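Local structure of glutathione S-transferase (Ceriporiopsis subvermispora, 6J3E) at residues F117-A122 with V212-W217; K173-I178 with E233-G238; D17-W20 with T24-T27. The protein probably catalyses the conjugation or transfer of glutathione to electrophilic substrates, as a serine-type glutathione S-transferase of a white-rot fungus. All blocks are in the same frame, centred on the assembly; numbering follows the deposited sequence.

Contact 1: residues F117-A122 with V212-W217; sequences FAFSEA and VGWVIW
Phe-119 reaches out from helix 109-136 with CG trans to its backbone N (chi1 180°), and Trp-214 of helix 206-222 meets it with CG turned beside its own N (chi1 -70°), bridging a CA-CA separation of 10.2 Å between these two residues. The phenyl ring tilts over the indole obliquely and leads with CE1 and CZ. Its CE1 lies over one face of the indole, 3.4 Å from Trp-214 CD1, displaced toward the rim and also touching NE1. Phe-119 CZ sits 3.7 Å from Trp-214 CG, and Trp-214 CB lies in the phenyl plane at its edge, 3.9 Å from Phe-119 CZ. The planes of the phenyl ring and the five-membered indole ring meet at an oblique 54°. Both helices belong to the all-helical C-terminal domain of the glutathione S-transferase fold, where Val-124 touches both side chains and Ile-185 of helix 169-189 packs on Phe-119. Trp-214 also rests on Pro-22 and Lys-26 of helix 22-34, so its indole lines the seam between the two domains, close to two glutathione-binding residues, Lys-26 and Asn-23. On the same stretch of helix 109-136, Ala-118, Glu-121 and Ala-122 pack against Phe-117 of the second subunit.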
loop_
_atom_site.group_PDB
_atom_site.type_symbol
_atom_site.label_atom_id
_atom_site.label_comp_id
_atom_site.label_asym_id
_atom_site.label_seq_id
_atom_site.Cartn_x
_atom_site.Cartn_y
_atom_site.Cartn_z
ATOM N N PHE A 117 0.784 -4.124 -2.796
ATOM C CA PHE A 117 1.632 -3.006 -3.190
ATOM C C PHE A 117 2.326 -2.373 -1.987
ATOM O O PHE A 117 3.557 -2.252 -1.974
ATOM C CB PHE A 117 0.814 -1.963 -3.932
ATOM C CG PHE A 117 1.619 -0.797 -4.395
ATOM C CD1 PHE A 117 2.610 -0.958 -5.340
ATOM C CD2 PHE A 117 1.394 0.463 -3.887
ATOM C CE1 PHE A 117 3.362 0.119 -5.764
ATOM C CE2 PHE A 117 2.136 1.550 -4.323
ATOM C CZ PHE A 117 3.115 1.376 -5.262
ATOM N N ALA A 118 1.551 -1.966 -0.968
ATOM C CA ALA A 118 2.129 -1.311 0.205
ATOM C C ALA A 118 3.228 -2.164 0.810
ATOM O O ALA A 118 4.305 -1.665 1.167
ATOM C CB ALA A 118 1.053 -1.034 1.255
ATOM N N PHE A 119 2.962 -3.469 0.919
ATOM C CA PHE A 119 3.938 -4.387 1.479
ATOM C C PHE A 119 5.187 -4.454 0.610
ATOM O O PHE A 119 6.312 -4.452 1.124
ATOM C CB PHE A 119 3.298 -5.769 1.633
ATOM C CG PHE A 119 4.222 -6.800 2.203
ATOM C CD1 PHE A 119 5.064 -7.529 1.378
ATOM C CD2 PHE A 119 4.270 -7.030 3.567
ATOM C CE1 PHE A 119 5.932 -8.479 1.907
ATOM C CE2 PHE A 119 5.127 -7.969 4.106
ATOM C CZ PHE A 119 5.957 -8.701 3.277
ATOM N N SER A 120 5.011 -4.548 -0.711
ATOM C CA SER A 120 6.169 -4.583 -1.599
ATOM C C SER A 120 6.976 -3.305 -1.475
ATOM O O SER A 120 8.209 -3.338 -1.425
ATOM C CB SER A 120 5.729 -4.799 -3.050
ATOM O OG SER A 120 5.372 -6.153 -3.291
ATOM N N GLU A 121 6.299 -2.163 -1.423
ATOM C CA GLU A 121 7.014 -0.908 -1.255
ATOM C C GLU A 121 7.713 -0.839 0.096
ATOM O O GLU A 121 8.851 -0.380 0.175
ATOM C CB GLU A 121 6.063 0.274 -1.419
ATOM C CG GLU A 121 5.878 0.663 -2.865
ATOM C CD GLU A 121 7.190 0.656 -3.626
ATOM O OE1 GLU A 121 8.098 1.431 -3.251
ATOM O OE2 GLU A 121 7.309 -0.133 -4.589
ATOM N N ALA A 122 7.057 -1.292 1.169
ATOM C CA ALA A 122 7.641 -1.108 2.496
ATOM C C ALA A 122 8.694 -2.158 2.846
ATOM O O ALA A 122 9.655 -1.841 3.551
ATOM C CB ALA A 122 6.554 -1.112 3.570
ATOM N N VAL A 212 4.088 -13.715 6.930
ATOM C CA VAL A 212 4.864 -14.849 7.421
ATOM C C VAL A 212 5.619 -15.506 6.273
ATOM O O VAL A 212 6.674 -16.116 6.482
ATOM C CB VAL A 212 3.958 -15.847 8.171
ATOM C CG1 VAL A 212 3.443 -15.212 9.466
ATOM C CG2 VAL A 212 2.810 -16.270 7.288
ATOM N N GLY A 213 5.109 -15.384 5.047
ATOM C CA GLY A 213 5.876 -15.849 3.907
ATOM C C GLY A 213 7.250 -15.211 3.857
ATOM O O GLY A 213 8.277 -15.899 3.778
ATOM N N TRP A 214 7.292 -13.881 3.927
ATOM C CA TRP A 214 8.574 -13.220 3.782
ATOM C C TRP A 214 9.396 -13.342 5.056
ATOM O O TRP A 214 10.625 -13.432 4.982
ATOM C CB TRP A 214 8.365 -11.757 3.370
ATOM C CG TRP A 214 7.862 -11.635 1.964
ATOM C CD1 TRP A 214 6.561 -11.780 1.539
ATOM C CD2 TRP A 214 8.639 -11.375 0.787
ATOM N NE1 TRP A 214 6.488 -11.629 0.172
ATOM C CE2 TRP A 214 7.745 -11.380 -0.316
ATOM C CE3 TRP A 214 9.996 -11.145 0.552
ATOM C CZ2 TRP A 214 8.175 -11.160 -1.633
ATOM C CZ3 TRP A 214 10.418 -10.923 -0.751
ATOM C CH2 TRP A 214 9.509 -10.935 -1.830
ATOM N N VAL A 215 8.744 -13.393 6.220
ATOM C CA VAL A 215 9.493 -13.477 7.468
ATOM C C VAL A 215 10.134 -14.849 7.610
ATOM O O VAL A 215 11.290 -14.959 8.033
ATOM C CB VAL A 215 8.596 -13.134 8.671
ATOM C CG1 VAL A 215 9.319 -13.424 9.982
ATOM C CG2 VAL A 215 8.226 -11.686 8.620
ATOM N N ILE A 216 9.419 -15.911 7.225
ATOM C CA ILE A 216 10.001 -17.250 7.336
ATOM C C ILE A 216 11.192 -17.389 6.394
ATOM O O ILE A 216 12.149 -18.120 6.685
ATOM C CB ILE A 216 8.937 -18.347 7.099
ATOM C CG1 ILE A 216 9.364 -19.639 7.777
ATOM C CG2 ILE A 216 8.705 -18.632 5.616
ATOM C CD1 ILE A 216 9.617 -19.482 9.241
ATOM N N TRP A 217 11.168 -16.665 5.271
ATOM C CA TRP A 217 12.326 -16.589 4.385
ATOM C C TRP A 217 13.524 -16.013 5.118
ATOM O O TRP A 217 14.642 -16.538 5.031
ATOM C CB TRP A 217 11.972 -15.732 3.163
ATOM C CG TRP A 217 13.081 -15.434 2.186
ATOM C CD1 TRP A 217 14.042 -16.300 1.722
ATOM C CD2 TRP A 217 13.341 -14.173 1.549
ATOM N NE1 TRP A 217 14.857 -15.660 0.828
ATOM C CE2 TRP A 217 14.455 -14.356 0.703
ATOM C CE3 TRP A 217 12.726 -12.912 1.598
ATOM C CZ2 TRP A 217 14.968 -13.329 -0.083
ATOM C CZ3 TRP A 217 13.243 -11.891 0.828
ATOM C CH2 TRP A 217 14.350 -12.107 -0.011
#

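Contact 2: residues K173-I178 with E233-G238; sequences KAWEKI and ETWDDG
Trp-235 drives its six-membered ring edge-on into helix 169-189, and the side-chain contacts it makes there are apolar. The leading atom is CH2 of Trp-235, which lies 3.7 Å from CE3 of Trp-175 and equally near its CZ3; Trp-235 CZ2 follows slightly farther off. The two six-membered rings stand almost perpendicular, with planes at 85° and centroids 5.9 Å apart. Three residues further along the helix, the CG2 methyl of Ile-178 comes to the same edge of the Trp-235 ring, lying near its plane 3.9 Å from CH2. With chi1 at -66°, Ile-178 holds CG2 anti to its backbone N, and this puts the methyl on the side of Trp-235. The CD1 methyl of Ile-178 lies over a face of the Trp-175 ring, 3.7 Å above the plane. The isoleucine thus touches both indoles.

The hydrogen bonds lie outside this interface: each indole N-H has a carboxylate partner on helix 227-232, Trp-175 NE1 bonding to Glu-228 OE1 and Trp-235 NE1 to Asp-231 OD2. Arg-179 adds a cation-pi interaction with Trp-235, and Trp-175 and Ile-178 also pack on Ile-130 of helix 109-136.

Charge pairing within one segment is confined to the surface of the helix, where Lys-173 NZ forms a salt bridge of 3.0 Å with Glu-176 OE1, meeting that oxygen nearly end-on.

In the helical C-terminal domain the contact joins Trp-235 to helix 169-189. Across the two segments the side-chain contacts are apolar, while the polar ends of both tryptophans are held by the carboxylates beyond them, so the rotation of each indole is probably fixed from outside the interface.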
loop_
_atom_site.group_PDB
_atom_site.type_symbol
_atom_site.label_atom_id
_atom_site.label_comp_id
_atom_site.label_asym_id
_atom_site.label_seq_id
_atom_site.Cartn_x
_atom_site.Cartn_y
_atom_site.Cartn_z
ATOM N N LYS A 173 22.684 0.442 7.349
ATOM C CA LYS A 173 21.620 1.253 6.774
ATOM C C LYS A 173 20.514 0.377 6.197
ATOM O O LYS A 173 19.325 0.701 6.325
ATOM C CB LYS A 173 22.193 2.199 5.718
ATOM C CG LYS A 173 23.094 3.271 6.339
ATOM C CD LYS A 173 23.065 4.606 5.595
ATOM C CE LYS A 173 22.661 5.764 6.529
ATOM N NZ LYS A 173 21.184 5.808 6.810
ATOM N N ALA A 174 20.880 -0.762 5.605
ATOM C CA ALA A 174 19.875 -1.687 5.094
ATOM C C ALA A 174 18.971 -2.198 6.211
ATOM O O ALA A 174 17.751 -2.299 6.038
ATOM C CB ALA A 174 20.552 -2.859 4.392
ATOM N N TRP A 175 19.557 -2.579 7.351
ATOM C CA TRP A 175 18.733 -3.061 8.455
ATOM C C TRP A 175 17.787 -1.979 8.929
ATOM O O TRP A 175 16.603 -2.236 9.167
ATOM C CB TRP A 175 19.599 -3.535 9.618
ATOM C CG TRP A 175 19.992 -4.955 9.459
ATOM C CD1 TRP A 175 21.269 -5.454 9.357
ATOM C CD2 TRP A 175 19.109 -6.078 9.348
ATOM N NE1 TRP A 175 21.227 -6.825 9.207
ATOM C CE2 TRP A 175 19.914 -7.230 9.189
ATOM C CE3 TRP A 175 17.718 -6.224 9.371
ATOM C CZ2 TRP A 175 19.372 -8.509 9.061
ATOM C CZ3 TRP A 175 17.183 -7.494 9.240
ATOM C CH2 TRP A 175 18.013 -8.620 9.085
ATOM N N GLU A 176 18.291 -0.752 9.032
ATOM C CA GLU A 176 17.480 0.352 9.508
ATOM C C GLU A 176 16.256 0.523 8.628
ATOM O O GLU A 176 15.136 0.698 9.124
ATOM C CB GLU A 176 18.341 1.621 9.545
ATOM C CG GLU A 176 17.571 2.905 9.521
ATOM C CD GLU A 176 18.510 4.119 9.567
ATOM O OE1 GLU A 176 19.296 4.325 8.621
ATOM O OE2 GLU A 176 18.469 4.870 10.562
ATOM N N LYS A 177 16.454 0.416 7.317
ATOM C CA LYS A 177 15.345 0.509 6.384
ATOM C C LYS A 177 14.406 -0.678 6.523
ATOM O O LYS A 177 13.181 -0.529 6.392
ATOM C CB LYS A 177 15.889 0.632 4.966
ATOM C CG LYS A 177 14.973 1.396 4.034
ATOM C CD LYS A 177 15.668 1.795 2.709
ATOM C CE LYS A 177 14.657 2.232 1.627
ATOM N NZ LYS A 177 14.183 1.065 0.813
ATOM N N ILE A 178 14.949 -1.856 6.821
ATOM C CA ILE A 178 14.089 -3.018 7.000
ATOM C C ILE A 178 13.258 -2.872 8.260
ATOM O O ILE A 178 12.060 -3.180 8.267
ATOM C CB ILE A 178 14.912 -4.317 7.034
ATOM C CG1 ILE A 178 15.580 -4.576 5.681
ATOM C CG2 ILE A 178 14.026 -5.506 7.453
ATOM C CD1 ILE A 178 16.753 -5.558 5.774
ATOM N N GLU A 233 13.495 -11.092 16.166
ATOM C CA GLU A 233 12.295 -11.483 16.890
ATOM C C GLU A 233 12.037 -10.634 18.126
ATOM O O GLU A 233 11.020 -10.851 18.794
ATOM C CB GLU A 233 12.306 -12.970 17.272
ATOM C CG GLU A 233 13.620 -13.712 17.313
ATOM C CD GLU A 233 13.404 -15.182 17.590
ATOM O OE1 GLU A 233 12.734 -15.864 16.777
ATOM O OE2 GLU A 233 13.844 -15.641 18.661
ATOM N N THR A 234 12.902 -9.670 18.445
ATOM C CA THR A 234 12.571 -8.709 19.488
ATOM C C THR A 234 11.886 -7.468 18.942
ATOM O O THR A 234 11.435 -6.630 19.728
ATOM C CB THR A 234 13.819 -8.267 20.243
ATOM O OG1 THR A 234 14.472 -7.228 19.497
ATOM C CG2 THR A 234 14.767 -9.440 20.443
ATOM N N TRP A 235 11.821 -7.313 17.625
ATOM C CA TRP A 235 11.258 -6.095 17.063
ATOM C C TRP A 235 9.778 -5.982 17.403
ATOM O O TRP A 235 9.041 -6.977 17.396
ATOM C CB TRP A 235 11.423 -6.071 15.549
ATOM C CG TRP A 235 12.809 -5.981 15.064
ATOM C CD1 TRP A 235 13.954 -5.944 15.809
ATOM C CD2 TRP A 235 13.214 -5.913 13.699
ATOM N NE1 TRP A 235 15.046 -5.862 14.985
ATOM C CE2 TRP A 235 14.617 -5.838 13.684
ATOM C CE3 TRP A 235 12.520 -5.916 12.478
ATOM C CZ2 TRP A 235 15.345 -5.759 12.497
ATOM C CZ3 TRP A 235 13.244 -5.834 11.297
ATOM C CH2 TRP A 235 14.641 -5.765 11.315
ATOM N N ASP A 236 9.340 -4.749 17.663
ATOM C CA ASP A 236 7.928 -4.450 17.880
ATOM C C ASP A 236 7.336 -5.382 18.924
ATOM O O ASP A 236 6.329 -6.056 18.686
ATOM C CB ASP A 236 7.140 -4.535 16.573
ATOM C CG ASP A 236 7.641 -3.560 15.527
ATOM O OD1 ASP A 236 7.536 -2.331 15.762
ATOM O OD2 ASP A 236 8.134 -4.027 14.466
ATOM N N ASP A 237 8.000 -5.443 20.082
ATOM C CA ASP A 237 7.526 -6.256 21.197
ATOM C C ASP A 237 7.303 -7.694 20.740
ATOM O O ASP A 237 6.333 -8.352 21.118
ATOM C CB ASP A 237 6.257 -5.643 21.806
ATOM C CG ASP A 237 5.912 -6.224 23.166
ATOM O OD1 ASP A 237 6.605 -5.884 24.156
ATOM O OD2 ASP A 237 4.930 -6.996 23.250
ATOM N N GLY A 238 8.207 -8.165 19.879
ATOM C CA GLY A 238 8.181 -9.501 19.326
ATOM C C GLY A 238 7.071 -9.784 18.344
ATOM O O GLY A 238 6.819 -10.962 18.054
#

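Contact 3: residues D17-W20 with T24-T27; sequences DKAW and TWKT. With EDO (1,2-ethanediol), chain D.
Trp-25, on the first helix of the thioredoxin-like N-terminal domain, folds back onto Ala-19 and Trp-20 of the loop that leads from strand 5-9 into helix 22-34. The tight side of the contact is the pyrrole edge of its indole. Trp-25 NE1 donates to Ala-19 O over 3.2 Å, a weak bond by length but nearly straight at 170°, with the oxygen lying in the ring plane. Beside it, Ala-19 CB approaches the same nitrogen at 3.8 Å and reaches toward CZ2 of Trp-25. The carbonyl carbon of Trp-20 sits 3.8 Å from Trp-25 CD1, again at the ring edge, while the Trp-20 side chain takes no part in touching Trp-25 and its ring meets that of Trp-217. Ala-19 O has a second donor, Arg-220 NE, and the same arginine forms a salt bridge with Asp-17, tying the loop to helix 206-222. With an alanine in place of Trp-25 the indole N-H is gone, which is likely to leave Ala-19 O without this donor and to open a gap beside Ala-19 CB.

The looser side is the next residue of the helix. Lys-26 makes no contact with 17-20; its chain runs off from the helix in the other direction and bends at chi3 (-97°) toward the glutathione site, to which it belongs along with Asn-23 and Ser-86. With no glutathione bound, a molecule of 1,2-ethanediol, probably from the crystallisation liquor, lies there, hydrogen-bonded to Asn-23 ND2 and Ser-86 OG as well as to the lysine. Lys-26 NZ is also hydrogen-bonded to Ser-86 OG, and it stands 3.2 Å from O2 of the ethanediol.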
loop_
_atom_site.group_PDB
_atom_site.type_symbol
_atom_site.label_atom_id
_atom_site.label_comp_id
_atom_site.label_asym_id
_atom_site.label_seq_id
_atom_site.Cartn_x
_atom_site.Cartn_y
_atom_site.Cartn_z
ATOM N N ASP A 17 14.065 -29.086 4.765
ATOM C CA ASP A 17 12.846 -29.012 3.957
ATOM C C ASP A 17 13.146 -28.764 2.507
ATOM O O ASP A 17 12.347 -29.149 1.650
ATOM C CB ASP A 17 11.940 -27.878 4.401
ATOM C CG ASP A 17 11.695 -27.884 5.861
ATOM O OD1 ASP A 17 10.535 -27.715 6.241
ATOM O OD2 ASP A 17 12.659 -27.996 6.653
ATOM N N LYS A 18 14.273 -28.108 2.234
ATOM C CA LYS A 18 14.683 -27.478 0.984
ATOM C C LYS A 18 13.730 -26.372 0.537
ATOM O O LYS A 18 13.884 -25.839 -0.569
ATOM C CB LYS A 18 14.923 -28.506 -0.145
ATOM C CG LYS A 18 13.722 -29.058 -0.856
ATOM C CD LYS A 18 13.940 -30.510 -1.273
ATOM C CE LYS A 18 15.026 -30.621 -2.308
ATOM N NZ LYS A 18 14.894 -31.887 -3.027
ATOM N N ALA A 19 12.789 -25.970 1.396
ATOM C CA ALA A 19 11.829 -24.913 1.085
ATOM C C ALA A 19 12.275 -23.613 1.744
ATOM O O ALA A 19 12.339 -23.527 2.974
ATOM C CB ALA A 19 10.424 -25.286 1.556
ATOM N N TRP A 20 12.567 -22.602 0.929
ATOM C CA TRP A 20 13.098 -21.338 1.435
ATOM C C TRP A 20 12.425 -20.098 0.861
ATOM O O TRP A 20 12.519 -19.038 1.482
ATOM C CB TRP A 20 14.593 -21.247 1.128
ATOM C CG TRP A 20 14.790 -21.216 -0.333
ATOM C CD1 TRP A 20 14.947 -22.289 -1.161
ATOM C CD2 TRP A 20 14.780 -20.057 -1.170
ATOM N NE1 TRP A 20 15.062 -21.865 -2.460
ATOM C CE2 TRP A 20 14.958 -20.499 -2.492
ATOM C CE3 TRP A 20 14.657 -18.685 -0.925
ATOM C CZ2 TRP A 20 15.003 -19.621 -3.566
ATOM C CZ3 TRP A 20 14.697 -17.819 -1.991
ATOM C CH2 TRP A 20 14.870 -18.287 -3.293
ATOM N N THR A 24 7.103 -18.597 -2.719
ATOM C CA THR A 24 6.437 -19.895 -2.689
ATOM C C THR A 24 5.913 -20.237 -1.298
ATOM O O THR A 24 4.924 -20.966 -1.179
ATOM C CB THR A 24 7.368 -21.006 -3.184
ATOM O OG1 THR A 24 8.450 -21.186 -2.261
ATOM C CG2 THR A 24 7.928 -20.658 -4.565
ATOM N N TRP A 25 6.534 -19.731 -0.239
ATOM C CA TRP A 25 5.996 -20.036 1.078
ATOM C C TRP A 25 4.633 -19.391 1.278
ATOM O O TRP A 25 3.780 -19.947 1.986
ATOM C CB TRP A 25 6.947 -19.588 2.168
ATOM C CG TRP A 25 7.769 -20.688 2.719
ATOM C CD1 TRP A 25 9.097 -20.907 2.501
ATOM C CD2 TRP A 25 7.329 -21.727 3.601
ATOM N NE1 TRP A 25 9.513 -22.024 3.190
ATOM C CE2 TRP A 25 8.449 -22.542 3.879
ATOM C CE3 TRP A 25 6.096 -22.051 4.180
ATOM C CZ2 TRP A 25 8.375 -23.657 4.707
ATOM C CZ3 TRP A 25 6.021 -23.164 5.008
ATOM C CH2 TRP A 25 7.156 -23.957 5.257
ATOM N N LYS A 26 4.404 -18.228 0.663
ATOM C CA LYS A 26 3.064 -17.662 0.681
ATOM C C LYS A 26 2.067 -18.706 0.206
ATOM O O LYS A 26 1.056 -18.963 0.866
ATOM C CB LYS A 26 2.999 -16.399 -0.181
ATOM C CG LYS A 26 3.731 -15.192 0.406
ATOM C CD LYS A 26 3.458 -13.910 -0.394
ATOM C CE LYS A 26 4.552 -13.647 -1.384
ATOM N NZ LYS A 26 4.152 -12.837 -2.548
ATOM N N THR A 27 2.386 -19.385 -0.897
ATOM C CA THR A 27 1.466 -20.382 -1.445
ATOM C C THR A 27 1.506 -21.690 -0.656
ATOM O O THR A 27 0.467 -22.345 -0.490
ATOM C CB THR A 27 1.771 -20.602 -2.929
ATOM O OG1 THR A 27 1.364 -19.435 -3.647
ATOM C CG2 THR A 27 1.020 -21.810 -3.498
HETATM C C1 EDO D . 4.965 -14.738 -7.629
HETATM O O1 EDO D . 6.271 -14.168 -7.811
HETATM C C2 EDO D . 4.232 -13.967 -6.541
HETATM O O2 EDO D . 4.554 -14.536 -5.272
#

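Overall arrangement
Helix 206-222 links contact 1 with contact 3, whose centres are 14 Å apart. Trp-214 NE1 lies 3.2 Å from Lys-26 CE, Ile-216 CG2 packs 3.7 Å from Trp-25 CG, and Trp-217 CD1 comes 3.1 Å from Trp-20 O, so helix 206-222 packs on the 17-27 region beside the glutathione pocket. The side chain of Trp-214 is also about 4 Å (nearest atoms) from that of Asn-23, another glutathione-binding residue. Contact 2 lies away from the glutathione-binding residues, its nearest atoms about 5 Å from contact 1 and about 14 Å from contact 3; its Trp-175 and Ile-178 touch helix 109-136, which carries Phe-119 of contact 1.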